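Local coordinates for 2-oxoglutarate (2OG) and Fe(II)-dependent oxygenase superfamily protein (Arabidopsis thaliana, PDB 6KWA), which probably catalyses the irreversible, 2-oxoglutarate-dependent oxidation of the plant hormone indole-3-acetic acid to inactive 2-oxoindole-3-acetic acid, helping to keep auxin levels in balance, at residues 49-54 / 106-111; 42-47 / 239-244; 212-217 / 246-251; 129-134 / 139-144; 187-192 / 198-203. All blocks are in the same frame, centred on the assembly; numbering follows the deposited sequence.

Contact 1. Residues 49-54 / 106-111; sequences IDLFQR and ADQREI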
# COMPACT_ATOMS: atom_id res chain seq x y z
N ILE A 49 6.03 -16.07 -0.41
CA ILE A 49 7.05 -16.82 0.28
C ILE A 49 7.82 -17.65 -0.74
O ILE A 49 9.05 -17.73 -0.70
CB ILE A 49 6.44 -17.69 1.38
CG1 ILE A 49 5.82 -16.79 2.45
CG2 ILE A 49 7.48 -18.60 1.98
CD1 ILE A 49 5.02 -17.54 3.53
N ASP A 50 7.10 -18.24 -1.68
CA ASP A 50 7.74 -19.06 -2.69
C ASP A 50 8.57 -18.25 -3.70
O ASP A 50 9.66 -18.67 -4.10
CB ASP A 50 6.71 -19.89 -3.45
CG ASP A 50 7.36 -21.07 -4.16
OD1 ASP A 50 7.98 -21.89 -3.45
OD2 ASP A 50 7.29 -21.17 -5.41
N LEU A 51 8.05 -17.11 -4.16
CA LEU A 51 8.82 -16.30 -5.11
C LEU A 51 10.15 -15.88 -4.48
O LEU A 51 11.18 -15.86 -5.17
CB LEU A 51 8.03 -15.08 -5.59
CG LEU A 51 6.82 -15.45 -6.44
CD1 LEU A 51 6.08 -14.24 -7.00
CD2 LEU A 51 7.24 -16.38 -7.59
N PHE A 52 10.16 -15.59 -3.18
CA PHE A 52 11.40 -15.16 -2.52
C PHE A 52 12.43 -16.27 -2.35
O PHE A 52 13.60 -16.00 -2.05
CB PHE A 52 11.10 -14.54 -1.16
CG PHE A 52 10.73 -13.09 -1.21
CD1 PHE A 52 11.64 -12.15 -1.70
CD2 PHE A 52 9.48 -12.65 -0.79
CE1 PHE A 52 11.32 -10.80 -1.76
CE2 PHE A 52 9.15 -11.29 -0.84
CZ PHE A 52 10.08 -10.37 -1.32
N GLN A 53 12.01 -17.52 -2.53
CA GLN A 53 12.94 -18.64 -2.48
C GLN A 53 13.49 -18.97 -3.85
O GLN A 53 14.27 -19.90 -3.99
CB GLN A 53 12.27 -19.84 -1.82
CG GLN A 53 12.40 -19.70 -0.31
CD GLN A 53 11.40 -20.49 0.46
OE1 GLN A 53 10.62 -21.26 -0.10
NE2 GLN A 53 11.35 -20.24 1.77
N ARG A 54 13.11 -18.19 -4.86
CA ARG A 54 13.64 -18.39 -6.20
C ARG A 54 15.15 -18.14 -6.17
O ARG A 54 15.64 -17.41 -5.29
CB ARG A 54 12.99 -17.44 -7.21
CG ARG A 54 11.59 -17.83 -7.67
CD ARG A 54 11.57 -19.11 -8.49
NE ARG A 54 10.31 -19.27 -9.21
CZ ARG A 54 9.21 -19.80 -8.68
NH1 ARG A 54 9.22 -20.22 -7.42
NH2 ARG A 54 8.10 -19.93 -9.40
N ALA A 106 2.19 -21.93 -13.32
CA ALA A 106 0.91 -21.59 -13.93
C ALA A 106 -0.09 -21.07 -12.89
O ALA A 106 -0.78 -20.09 -13.11
CB ALA A 106 0.32 -22.80 -14.69
N ASP A 107 -0.21 -21.82 -11.79
CA ASP A 107 -1.09 -21.49 -10.69
C ASP A 107 -0.73 -20.14 -10.10
O ASP A 107 -1.60 -19.33 -9.80
CB ASP A 107 -0.99 -22.54 -9.58
CG ASP A 107 -1.88 -23.74 -9.83
OD1 ASP A 107 -2.48 -23.86 -10.93
OD2 ASP A 107 -1.98 -24.58 -8.90
N GLN A 108 0.58 -19.93 -9.92
CA GLN A 108 1.08 -18.71 -9.32
C GLN A 108 0.80 -17.53 -10.21
O GLN A 108 0.53 -16.42 -9.74
CB GLN A 108 2.57 -18.82 -9.08
CG GLN A 108 2.91 -19.53 -7.81
CD GLN A 108 4.34 -19.98 -7.76
OE1 GLN A 108 5.11 -19.77 -8.71
NE2 GLN A 108 4.74 -20.54 -6.63
N ARG A 109 0.84 -17.77 -11.51
CA ARG A 109 0.57 -16.72 -12.46
C ARG A 109 -0.87 -16.30 -12.31
O ARG A 109 -1.16 -15.11 -12.26
CB ARG A 109 0.84 -17.16 -13.90
CG ARG A 109 0.58 -16.09 -14.94
CD ARG A 109 0.95 -16.56 -16.33
NE ARG A 109 2.33 -17.03 -16.38
CZ ARG A 109 3.34 -16.31 -16.84
NH1 ARG A 109 3.12 -15.07 -17.27
NH2 ARG A 109 4.57 -16.81 -16.85
N GLU A 110 -1.75 -17.28 -12.15
CA GLU A 110 -3.17 -16.98 -12.10
C GLU A 110 -3.57 -16.31 -10.78
O GLU A 110 -4.45 -15.43 -10.75
CB GLU A 110 -3.97 -18.27 -12.29
CG GLU A 110 -4.39 -18.50 -13.74
CD GLU A 110 -5.47 -19.57 -13.86
OE1 GLU A 110 -5.75 -20.24 -12.84
OE2 GLU A 110 -6.03 -19.74 -14.97
N ILE A 111 -2.91 -16.71 -9.70
CA ILE A 111 -3.09 -16.09 -8.40
C ILE A 111 -2.74 -14.60 -8.44
O ILE A 111 -3.46 -13.75 -7.93
CB ILE A 111 -2.27 -16.81 -7.33
CG1 ILE A 111 -2.84 -18.22 -7.13
CG2 ILE A 111 -2.26 -16.00 -6.02
CD1 ILE A 111 -1.96 -19.12 -6.30

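Contact 2. Residues 42-47 / 239-244; sequences AEMKKT and YSIASF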
# COMPACT_ATOMS: atom_id res chain seq x y z
N ALA A 42 -4.59 -15.50 0.91
CA ALA A 42 -3.70 -16.48 1.52
C ALA A 42 -2.84 -17.12 0.45
O ALA A 42 -1.65 -17.35 0.65
CB ALA A 42 -4.48 -17.52 2.30
N GLU A 43 -3.44 -17.35 -0.71
CA GLU A 43 -2.71 -17.93 -1.83
C GLU A 43 -1.64 -16.96 -2.32
O GLU A 43 -0.56 -17.37 -2.81
CB GLU A 43 -3.67 -18.33 -2.97
CG GLU A 43 -4.33 -19.66 -2.67
CD GLU A 43 -5.60 -19.91 -3.44
OE1 GLU A 43 -5.93 -19.12 -4.35
OE2 GLU A 43 -6.31 -20.87 -3.09
N MET A 44 -1.94 -15.67 -2.24
CA MET A 44 -0.96 -14.68 -2.65
C MET A 44 0.23 -14.71 -1.69
O MET A 44 1.38 -14.69 -2.12
CB MET A 44 -1.57 -13.28 -2.73
CG MET A 44 -0.59 -12.22 -3.25
SD MET A 44 -0.16 -12.42 -4.98
CE MET A 44 1.62 -12.36 -4.93
N LYS A 45 -0.04 -14.80 -0.39
CA LYS A 45 1.06 -14.81 0.57
C LYS A 45 1.95 -16.06 0.42
O LYS A 45 3.18 -15.98 0.57
CB LYS A 45 0.53 -14.71 2.00
CG LYS A 45 1.64 -14.54 3.01
CD LYS A 45 1.15 -14.67 4.43
CE LYS A 45 2.31 -14.59 5.41
NZ LYS A 45 1.88 -15.01 6.78
N LYS A 46 1.36 -17.21 0.10
CA LYS A 46 2.15 -18.42 -0.11
C LYS A 46 3.01 -18.26 -1.36
O LYS A 46 4.18 -18.64 -1.38
CB LYS A 46 1.25 -19.64 -0.27
CG LYS A 46 0.40 -20.03 0.94
CD LYS A 46 -0.38 -21.32 0.59
CE LYS A 46 -1.17 -21.87 1.77
NZ LYS A 46 -2.36 -20.99 1.98
N THR A 47 2.42 -17.70 -2.42
CA THR A 47 3.16 -17.44 -3.66
C THR A 47 4.36 -16.55 -3.34
O THR A 47 5.45 -16.77 -3.86
CB THR A 47 2.26 -16.79 -4.72
OG1 THR A 47 1.19 -17.67 -5.04
CG2 THR A 47 3.02 -16.47 -6.01
N TYR A 239 6.43 -11.30 5.98
CA TYR A 239 6.13 -11.08 4.57
C TYR A 239 4.96 -10.12 4.45
O TYR A 239 3.99 -10.27 5.16
CB TYR A 239 5.77 -12.39 3.88
CG TYR A 239 6.89 -13.41 3.90
CD1 TYR A 239 7.85 -13.45 2.89
CD2 TYR A 239 6.99 -14.33 4.94
CE1 TYR A 239 8.87 -14.36 2.92
CE2 TYR A 239 8.01 -15.27 4.97
CZ TYR A 239 8.94 -15.29 3.95
OH TYR A 239 9.97 -16.21 3.97
N SER A 240 5.04 -9.13 3.57
CA SER A 240 3.92 -8.20 3.37
C SER A 240 3.73 -7.95 1.89
O SER A 240 4.68 -8.07 1.08
CB SER A 240 4.12 -6.89 4.14
OG SER A 240 5.06 -6.06 3.49
N ILE A 241 2.49 -7.67 1.51
CA ILE A 241 2.19 -7.33 0.14
C ILE A 241 1.63 -5.92 0.08
O ILE A 241 0.60 -5.65 0.72
CB ILE A 241 1.14 -8.28 -0.46
CG1 ILE A 241 1.53 -9.73 -0.18
CG2 ILE A 241 0.96 -7.96 -1.90
CD1 ILE A 241 0.33 -10.71 -0.21
N ALA A 242 2.27 -5.03 -0.69
CA ALA A 242 1.81 -3.63 -0.78
C ALA A 242 1.41 -3.30 -2.20
O ALA A 242 2.10 -3.68 -3.16
CB ALA A 242 2.89 -2.66 -0.30
N SER A 243 0.27 -2.62 -2.34
CA SER A 243 -0.17 -2.17 -3.66
C SER A 243 -0.34 -0.66 -3.63
O SER A 243 -1.13 -0.16 -2.86
CB SER A 243 -1.46 -2.84 -4.07
OG SER A 243 -1.38 -4.24 -3.91
N PHE A 244 0.42 0.04 -4.45
CA PHE A 244 0.46 1.50 -4.42
C PHE A 244 -0.32 2.11 -5.57
O PHE A 244 0.01 1.87 -6.72
CB PHE A 244 1.89 2.03 -4.49
CG PHE A 244 2.80 1.51 -3.42
CD1 PHE A 244 2.84 2.11 -2.18
CD2 PHE A 244 3.69 0.47 -3.69
CE1 PHE A 244 3.71 1.65 -1.20
CE2 PHE A 244 4.57 0.02 -2.72
CZ PHE A 244 4.57 0.61 -1.48

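Contact 3. Residues 212-217 / 246-251; sequences GDMATI and LGPMDT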
# COMPACT_ATOMS: atom_id res chain seq x y z
N GLY A 212 -0.57 8.69 1.00
CA GLY A 212 0.80 9.12 0.78
C GLY A 212 0.93 10.57 0.32
O GLY A 212 -0.06 11.33 0.28
N ASP A 213 2.14 10.96 -0.06
CA ASP A 213 2.45 12.35 -0.46
C ASP A 213 1.52 12.88 -1.55
O ASP A 213 1.11 14.03 -1.51
CB ASP A 213 3.91 12.45 -0.92
CG ASP A 213 4.92 12.23 0.23
OD1 ASP A 213 4.57 12.40 1.44
OD2 ASP A 213 6.09 11.87 -0.09
N MET A 214 1.16 12.04 -2.51
CA MET A 214 0.33 12.48 -3.62
C MET A 214 -1.07 12.84 -3.17
O MET A 214 -1.73 13.66 -3.81
CB MET A 214 0.25 11.39 -4.67
CG MET A 214 0.06 11.86 -6.08
SD MET A 214 1.44 12.88 -6.66
CE MET A 214 2.87 12.02 -6.01
N ALA A 215 -1.53 12.25 -2.07
CA ALA A 215 -2.87 12.52 -1.61
C ALA A 215 -2.94 13.89 -0.91
O ALA A 215 -3.92 14.62 -1.05
CB ALA A 215 -3.36 11.40 -0.69
N THR A 216 -1.89 14.23 -0.18
CA THR A 216 -1.80 15.52 0.47
C THR A 216 -1.74 16.63 -0.58
O THR A 216 -2.43 17.64 -0.47
CB THR A 216 -0.56 15.60 1.40
OG1 THR A 216 -0.58 14.49 2.31
CG2 THR A 216 -0.56 16.91 2.21
N ILE A 217 -0.94 16.42 -1.62
CA ILE A 217 -0.83 17.40 -2.70
C ILE A 217 -2.18 17.57 -3.38
O ILE A 217 -2.68 18.68 -3.53
CB ILE A 217 0.20 16.95 -3.75
CG1 ILE A 217 1.60 16.93 -3.15
CG2 ILE A 217 0.13 17.83 -4.99
CD1 ILE A 217 2.61 16.19 -4.03
N LEU A 246 -0.42 5.24 -7.45
CA LEU A 246 0.50 6.37 -7.59
C LEU A 246 -0.20 7.58 -8.19
O LEU A 246 -1.37 7.52 -8.55
CB LEU A 246 1.70 5.97 -8.45
CG LEU A 246 2.43 4.70 -8.03
CD1 LEU A 246 3.52 4.35 -9.03
CD2 LEU A 246 3.02 4.91 -6.64
N GLY A 247 0.53 8.66 -8.37
CA GLY A 247 -0.04 9.84 -9.00
C GLY A 247 0.05 9.72 -10.51
O GLY A 247 0.26 8.64 -11.06
N PRO A 248 -0.14 10.84 -11.20
CA PRO A 248 -0.02 10.81 -12.66
C PRO A 248 1.40 10.51 -13.12
O PRO A 248 2.38 10.96 -12.51
CB PRO A 248 -0.44 12.23 -13.08
CG PRO A 248 -1.08 12.85 -11.86
CD PRO A 248 -0.42 12.20 -10.69
N MET A 249 1.49 9.73 -14.20
CA MET A 249 2.71 9.37 -14.89
C MET A 249 3.39 10.60 -15.47
O MET A 249 4.47 11.04 -15.06
CB MET A 249 2.38 8.47 -16.09
CG MET A 249 1.15 7.60 -15.93
SD MET A 249 0.89 6.43 -17.30
CE MET A 249 2.13 5.18 -17.06
N ASP A 250 2.68 11.13 -16.47
CA ASP A 250 3.10 12.22 -17.34
C ASP A 250 3.05 13.55 -16.61
O ASP A 250 4.05 14.07 -16.10
CB ASP A 250 2.15 12.31 -18.55
CG ASP A 250 1.86 10.95 -19.19
OD1 ASP A 250 2.74 10.06 -19.21
OD2 ASP A 250 0.71 10.78 -19.67
N THR A 251 1.84 14.11 -16.65
CA THR A 251 1.42 15.35 -16.01
C THR A 251 2.06 15.55 -14.65
O THR A 251 2.38 14.59 -13.95
CB THR A 251 -0.13 15.36 -15.87
OG1 THR A 251 -0.72 15.26 -17.17
CG2 THR A 251 -0.65 16.60 -15.12

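Contact 4. Residues 129-134 / 139-144; sequences KLAESY and TDFFKE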
# COMPACT_ATOMS: atom_id res chain seq x y z
N LYS A 129 -14.32 6.82 -3.44
CA LYS A 129 -15.03 7.17 -2.21
C LYS A 129 -14.47 8.45 -1.57
O LYS A 129 -15.22 9.23 -0.99
CB LYS A 129 -14.99 6.02 -1.21
CG LYS A 129 -15.86 4.83 -1.59
CD LYS A 129 -15.89 3.83 -0.45
CE LYS A 129 -16.49 2.48 -0.88
NZ LYS A 129 -17.82 2.67 -1.46
N LEU A 130 -13.16 8.65 -1.63
CA LEU A 130 -12.56 9.89 -1.13
C LEU A 130 -13.07 11.10 -1.92
O LEU A 130 -13.35 12.14 -1.35
CB LEU A 130 -11.05 9.83 -1.21
CG LEU A 130 -10.38 9.13 -0.03
CD1 LEU A 130 -8.96 8.83 -0.46
CD2 LEU A 130 -10.37 10.04 1.19
N ALA A 131 -13.15 10.99 -3.23
CA ALA A 131 -13.71 12.10 -4.01
C ALA A 131 -15.17 12.31 -3.62
O ALA A 131 -15.64 13.44 -3.46
CB ALA A 131 -13.59 11.83 -5.49
N GLU A 132 -15.90 11.23 -3.42
CA GLU A 132 -17.30 11.37 -3.04
C GLU A 132 -17.48 12.03 -1.67
O GLU A 132 -18.43 12.78 -1.44
CB GLU A 132 -17.98 10.00 -3.06
CG GLU A 132 -18.12 9.40 -4.50
CD GLU A 132 -18.74 8.01 -4.49
OE1 GLU A 132 -18.93 7.41 -3.40
OE2 GLU A 132 -19.07 7.51 -5.59
N SER A 133 -16.57 11.77 -0.74
CA SER A 133 -16.72 12.33 0.59
C SER A 133 -16.50 13.83 0.59
O SER A 133 -16.86 14.52 1.53
CB SER A 133 -15.72 11.66 1.55
OG SER A 133 -14.41 12.15 1.31
N TYR A 134 -15.90 14.34 -0.47
CA TYR A 134 -15.75 15.79 -0.60
C TYR A 134 -16.80 16.42 -1.51
O TYR A 134 -16.81 17.65 -1.69
CB TYR A 134 -14.34 16.12 -1.14
CG TYR A 134 -13.22 15.94 -0.12
CD1 TYR A 134 -13.09 16.82 0.94
CD2 TYR A 134 -12.32 14.89 -0.22
CE1 TYR A 134 -12.07 16.66 1.89
CE2 TYR A 134 -11.30 14.71 0.73
CZ TYR A 134 -11.18 15.59 1.78
OH TYR A 134 -10.17 15.44 2.72
N THR A 139 -15.11 12.54 -10.19
CA THR A 139 -15.19 11.26 -9.49
C THR A 139 -14.39 10.18 -10.22
O THR A 139 -14.37 9.04 -9.81
CB THR A 139 -16.66 10.80 -9.31
OG1 THR A 139 -17.31 10.75 -10.59
CG2 THR A 139 -17.43 11.80 -8.40
N ASP A 140 -13.71 10.58 -11.29
CA ASP A 140 -12.91 9.69 -12.10
C ASP A 140 -11.45 10.14 -12.11
O ASP A 140 -10.71 9.79 -13.03
CB ASP A 140 -13.45 9.68 -13.54
CG ASP A 140 -14.71 8.85 -13.71
OD1 ASP A 140 -15.10 8.09 -12.79
OD2 ASP A 140 -15.39 9.05 -14.75
N PHE A 141 -11.02 10.91 -11.12
CA PHE A 141 -9.70 11.56 -11.17
C PHE A 141 -8.53 10.59 -11.28
O PHE A 141 -7.45 10.92 -11.79
CB PHE A 141 -9.48 12.46 -9.95
CG PHE A 141 -9.38 11.73 -8.65
CD1 PHE A 141 -8.14 11.43 -8.11
CD2 PHE A 141 -10.52 11.36 -7.95
CE1 PHE A 141 -8.03 10.79 -6.86
CE2 PHE A 141 -10.42 10.73 -6.70
CZ PHE A 141 -9.17 10.43 -6.17
N PHE A 142 -8.75 9.38 -10.79
CA PHE A 142 -7.64 8.44 -10.65
C PHE A 142 -7.45 7.58 -11.91
O PHE A 142 -6.45 6.86 -12.02
CB PHE A 142 -7.89 7.56 -9.42
CG PHE A 142 -9.24 6.92 -9.45
CD1 PHE A 142 -9.47 5.77 -10.18
CD2 PHE A 142 -10.31 7.54 -8.83
CE1 PHE A 142 -10.73 5.23 -10.26
CE2 PHE A 142 -11.58 6.99 -8.91
CZ PHE A 142 -11.79 5.83 -9.61
N LYS A 143 -8.32 7.73 -12.91
CA LYS A 143 -8.44 6.69 -13.95
C LYS A 143 -7.27 6.53 -14.89
O LYS A 143 -7.12 5.47 -15.50
CB LYS A 143 -9.68 6.93 -14.84
CG LYS A 143 -10.97 6.28 -14.35
CD LYS A 143 -11.94 6.17 -15.56
CE LYS A 143 -13.27 5.50 -15.18
NZ LYS A 143 -14.45 6.06 -15.89
N GLU A 144 -6.39 7.51 -14.95
CA GLU A 144 -5.20 7.36 -15.78
C GLU A 144 -3.97 7.20 -14.89
O GLU A 144 -2.83 7.38 -15.34
CB GLU A 144 -5.01 8.58 -16.69
CG GLU A 144 -6.22 9.01 -17.52
CD GLU A 144 -6.78 7.93 -18.42
OE1 GLU A 144 -6.03 7.02 -18.83
OE2 GLU A 144 -7.99 8.00 -18.73

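Contact 5. Residues 187-192 / 198-203; sequences LEAMDN and FPIDPL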
# COMPACT_ATOMS: atom_id res chain seq x y z
N LEU A 187 4.04 -2.79 12.50
CA LEU A 187 3.89 -1.53 11.80
C LEU A 187 3.43 -0.48 12.80
O LEU A 187 2.59 -0.75 13.65
CB LEU A 187 2.91 -1.68 10.64
CG LEU A 187 2.50 -0.42 9.89
CD1 LEU A 187 3.67 0.14 9.11
CD2 LEU A 187 1.39 -0.82 8.94
N GLU A 188 3.98 0.73 12.69
CA GLU A 188 3.59 1.83 13.58
C GLU A 188 3.59 3.14 12.85
O GLU A 188 4.35 3.32 11.91
CB GLU A 188 4.57 1.95 14.74
CG GLU A 188 4.15 1.35 16.04
CD GLU A 188 5.15 1.66 17.14
OE1 GLU A 188 6.26 2.16 16.81
OE2 GLU A 188 4.82 1.43 18.33
N ALA A 189 2.80 4.08 13.35
CA ALA A 189 2.58 5.34 12.65
C ALA A 189 2.59 6.50 13.61
O ALA A 189 2.15 6.38 14.75
CB ALA A 189 1.27 5.32 11.89
N MET A 190 3.06 7.64 13.12
CA MET A 190 3.11 8.83 13.94
C MET A 190 1.79 9.58 13.92
O MET A 190 1.23 9.83 12.85
CB MET A 190 4.22 9.76 13.48
CG MET A 190 4.45 10.93 14.42
SD MET A 190 5.79 12.00 13.87
CE MET A 190 7.16 10.88 14.14
N ASP A 191 1.28 9.88 15.11
CA ASP A 191 0.24 10.88 15.31
C ASP A 191 0.87 12.26 15.16
O ASP A 191 1.74 12.64 15.94
CB ASP A 191 -0.39 10.72 16.71
CG ASP A 191 -1.55 11.69 16.98
OD1 ASP A 191 -1.68 12.74 16.31
OD2 ASP A 191 -2.35 11.39 17.89
N ASN A 192 0.45 13.01 14.14
CA ASN A 192 1.02 14.34 13.92
C ASN A 192 0.66 15.42 14.97
O ASN A 192 1.21 16.52 14.94
CB ASN A 192 0.62 14.85 12.53
CG ASN A 192 1.47 14.25 11.43
OD1 ASN A 192 2.57 13.76 11.67
ND2 ASN A 192 0.96 14.30 10.21
N PHE A 198 1.40 5.11 17.39
CA PHE A 198 0.40 4.10 17.65
C PHE A 198 0.67 2.92 16.70
O PHE A 198 1.29 3.12 15.65
CB PHE A 198 -1.01 4.67 17.49
CG PHE A 198 -1.30 5.21 16.12
CD1 PHE A 198 -1.90 4.40 15.16
CD2 PHE A 198 -0.99 6.52 15.80
CE1 PHE A 198 -2.18 4.91 13.89
CE2 PHE A 198 -1.26 7.03 14.55
CZ PHE A 198 -1.85 6.22 13.59
N PRO A 199 0.31 1.69 17.11
CA PRO A 199 0.57 0.49 16.32
C PRO A 199 -0.51 0.21 15.28
O PRO A 199 -1.66 0.57 15.48
CB PRO A 199 0.58 -0.62 17.38
CG PRO A 199 -0.43 -0.15 18.38
CD PRO A 199 -0.34 1.37 18.40
N ILE A 200 -0.13 -0.42 14.17
CA ILE A 200 -1.11 -0.93 13.23
C ILE A 200 -0.94 -2.46 13.21
O ILE A 200 -0.20 -3.02 12.40
CB ILE A 200 -0.92 -0.31 11.84
CG1 ILE A 200 -0.97 1.23 11.95
CG2 ILE A 200 -1.97 -0.83 10.84
CD1 ILE A 200 -0.71 1.95 10.65
N ASP A 201 -1.63 -3.12 14.13
CA ASP A 201 -1.53 -4.57 14.29
C ASP A 201 -2.21 -5.27 13.13
O ASP A 201 -3.22 -4.79 12.61
CB ASP A 201 -2.17 -4.99 15.62
CG ASP A 201 -1.43 -4.43 16.83
OD1 ASP A 201 -0.20 -4.22 16.76
OD2 ASP A 201 -2.10 -4.15 17.84
N PRO A 202 -1.64 -6.40 12.68
CA PRO A 202 -2.19 -7.17 11.55
C PRO A 202 -3.42 -7.99 11.93
O PRO A 202 -3.29 -9.19 12.17
CB PRO A 202 -1.04 -8.09 11.16
CG PRO A 202 -0.35 -8.35 12.46
CD PRO A 202 -0.46 -7.07 13.27
N LEU A 203 -4.61 -7.39 11.93
CA LEU A 203 -5.82 -8.13 12.28
C LEU A 203 -6.24 -9.04 11.11
O LEU A 203 -6.39 -8.58 9.97
CB LEU A 203 -6.92 -7.15 12.67
CG LEU A 203 -6.54 -6.36 13.93
CD1 LEU A 203 -7.66 -5.44 14.40
CD2 LEU A 203 -6.06 -7.24 15.08

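Contact 1. Residues 49-54 / 106-111
Q108 of the long helix 106-133 reaches across to D50 of helix 38-51 and R54 in the turn that follows it. Its CB is directed toward them, CG packs on T47 CG2, and with CG anti to the carbonyl carbon (chi1 -83°) and the chain extended beyond it, the amide arrives alongside the D50-R54 ion pair. Oxygen OE1 lies 3.1 Å from R54 NH2, which reaches it in the carbonyl plane, on a lone pair; S105 N also donates to this oxygen. On the other branch, Q108 NE2 gives a hydrogen to D50 OD2 at 2.9 Å. That oxygen takes a second donor, R54 NH1, from the opposite face of its plane, in a salt bridge within 49-54. L51 CD2 covers one face of the guanidinium, whose NH2 also bonds E103 O. Cut back to an alanine, this position is likely to leave D50 OD2 and R54 NH2 each without one partner across the contact. A neutral amide suits the place, donating to the carboxylate and accepting from the guanidinium at once.

Contact 2. Residues 42-47 / 239-244
M44 and K45 of helix 38-51 lie against the strand that carries I241 and Y239, the segment axes approaching to 9.1 Å at an angle of 115°. M44 comes first and points its CB toward the strand. Its CG, anti to the backbone N (chi1 -176°), meets I241 CD1 at 3.5 Å, while bends at chi2 and chi3 let the same side chain also touch M112 and Y115 of helix 106-133. A flexible, unbranched methionine suits a place where a helix must fit against both a sheet and a second helix. K45 follows, its backbone N 4.1 Å from I241 CD1, and its fully extended aliphatic chain runs past Y239, CE lying 4.4 Å from Y239 CB. The chain's methylenes thus serve as apolar cover, and the ammonium at its end forms salt bridges with D181 and E182. I241 is beta-branched, which suits a strand, and its neighbour S240, whose CB points away from the helix, belongs to the 2-oxoglutarate site, though the co-substrate is absent from this model. The strand belongs to the major sheet of the double-stranded beta-helix core of 2-oxoglutarate/Fe(II) oxygenases, with the N-terminal helix packed on its outside.

Contact 3. Residues 212-217 / 246-251
G247 meets M214, in the first turn of helix 213-218, just after strand 237-245 ends. L246, the residue before it, directs its CB away from the helix and shares a backbone hydrogen bond with P146. At G247 the chain comes so close, CA 3.6 Å from M214 CG, that only glycine fits: a CB would point toward the methionine and fall 2.6 Å from M214 CG. M214 SD is also near, 4.1 Å from G247 CA. P248 comes next, and its CD stands 4.5 Å from M214 SD, a looser apolar touch; its ring also packs on W145 and L253. M214 gets there with CG anti to its own backbone N (chi1 -150°) and a chain folded at chi2 and chi3, which curls the thioether against the loop, where L253 meets it too. The contact is thus purely van der Waals: a bendable, polarisable side chain fits itself to a glycine-proline backbone, and the closeness of that fit rests on the missing side chain.

Contact 4. Residues 129-134 / 139-144
A131, near the C-terminal end of helix 106-133, packs against T139 and F141 in the irregular connection that folds back beside the helix before leading into strand 147-155 and that includes a type I beta turn, D140 to K143. The alanine points its CB toward the connection, and this methyl meets the F141 ring obliquely, 3.6 Å from CE2 and 4.0 Å from CD2. A small residue suits the site, because the backbones come close here: the CA atoms of A131 and T139 are 5.7 Å apart. T139 adds its main chain to the packing, CA lying 4.3 Å from A131 CB. F141 takes a less common conformation for an aromatic residue, CG set between the backbone N and the carbonyl carbon (chi1 67°), and this brings the CE2 side of its ring to A131. F142 CD2 lies over one face of the F141 ring, toward the rim. F141 is held in an aromatic group as well, stacked with W218 and edge-to-face with W145. Within the turn, K143 NZ makes a weak salt bridge to D140, whose other carboxylate oxygen pairs with R128. On the helix side, S133 OG donates to L130 O, three residues back, at 2.9 Å.

Contact 5. Residues 187-192 / 198-203
Strands 187-190 and 197-200 form a beta hairpin at the edge of the four-stranded antiparallel sheet, part of the double-stranded beta-helix, and L187, A189, F198 and I200 lie on one face of it. A189 and F198 are a hydrogen-bonded pair: A189 N donates to F198 O at 2.9 Å and F198 N to A189 O at 3.0 Å. Further along, I200 N reaches L187 O at 2.8 Å, from above the carbonyl plane. E188 and P199 make the non-hydrogen-bonded pair between them, where a proline, lacking an N-H, costs no bond. With CG between its backbone N and carbonyl carbon (chi1 60°), F198 turns its ring across the neighbouring strand, and A189 CB sits over one face as a CH-pi contact, 4.1 Å from the centroid. D191 N lies at the ring's edge. L187 and I200 run side by side, L187 CD2 lying 3.7 Å from I200 CB. A serine in place of F198 would probably leave the methyl of A189 without its aromatic cover and W26 without its edge-to-face partner. Main-chain bonds thus set the register, while apolar side chains gather on the face whose L187 end lies next to the metal ligand H228.

How the contacts relate
All five contacts are partly buried. Contact 2 lies nearest the chain's centre, about 11 Å between centres; contacts 3 and 5 are about 14 Å out, contacts 4 and 1 about 18 and 20 Å. Contacts 1 and 2 share helix 38-51 and touch at several points, among them T47 on Q108 and I111, and I49 on Y239. Yet contact 1 is a polar network of amide and charged groups, whereas contact 2 is apolar packing onto a central strand. Contact 3 begins just after that strand and meets contact 4 through M249 and E144; both pack small residues against bulkier groups. Contact 4 also uses the far end of helix 106-133, which opens in contact 1. Contact 5 alone is strand pairing.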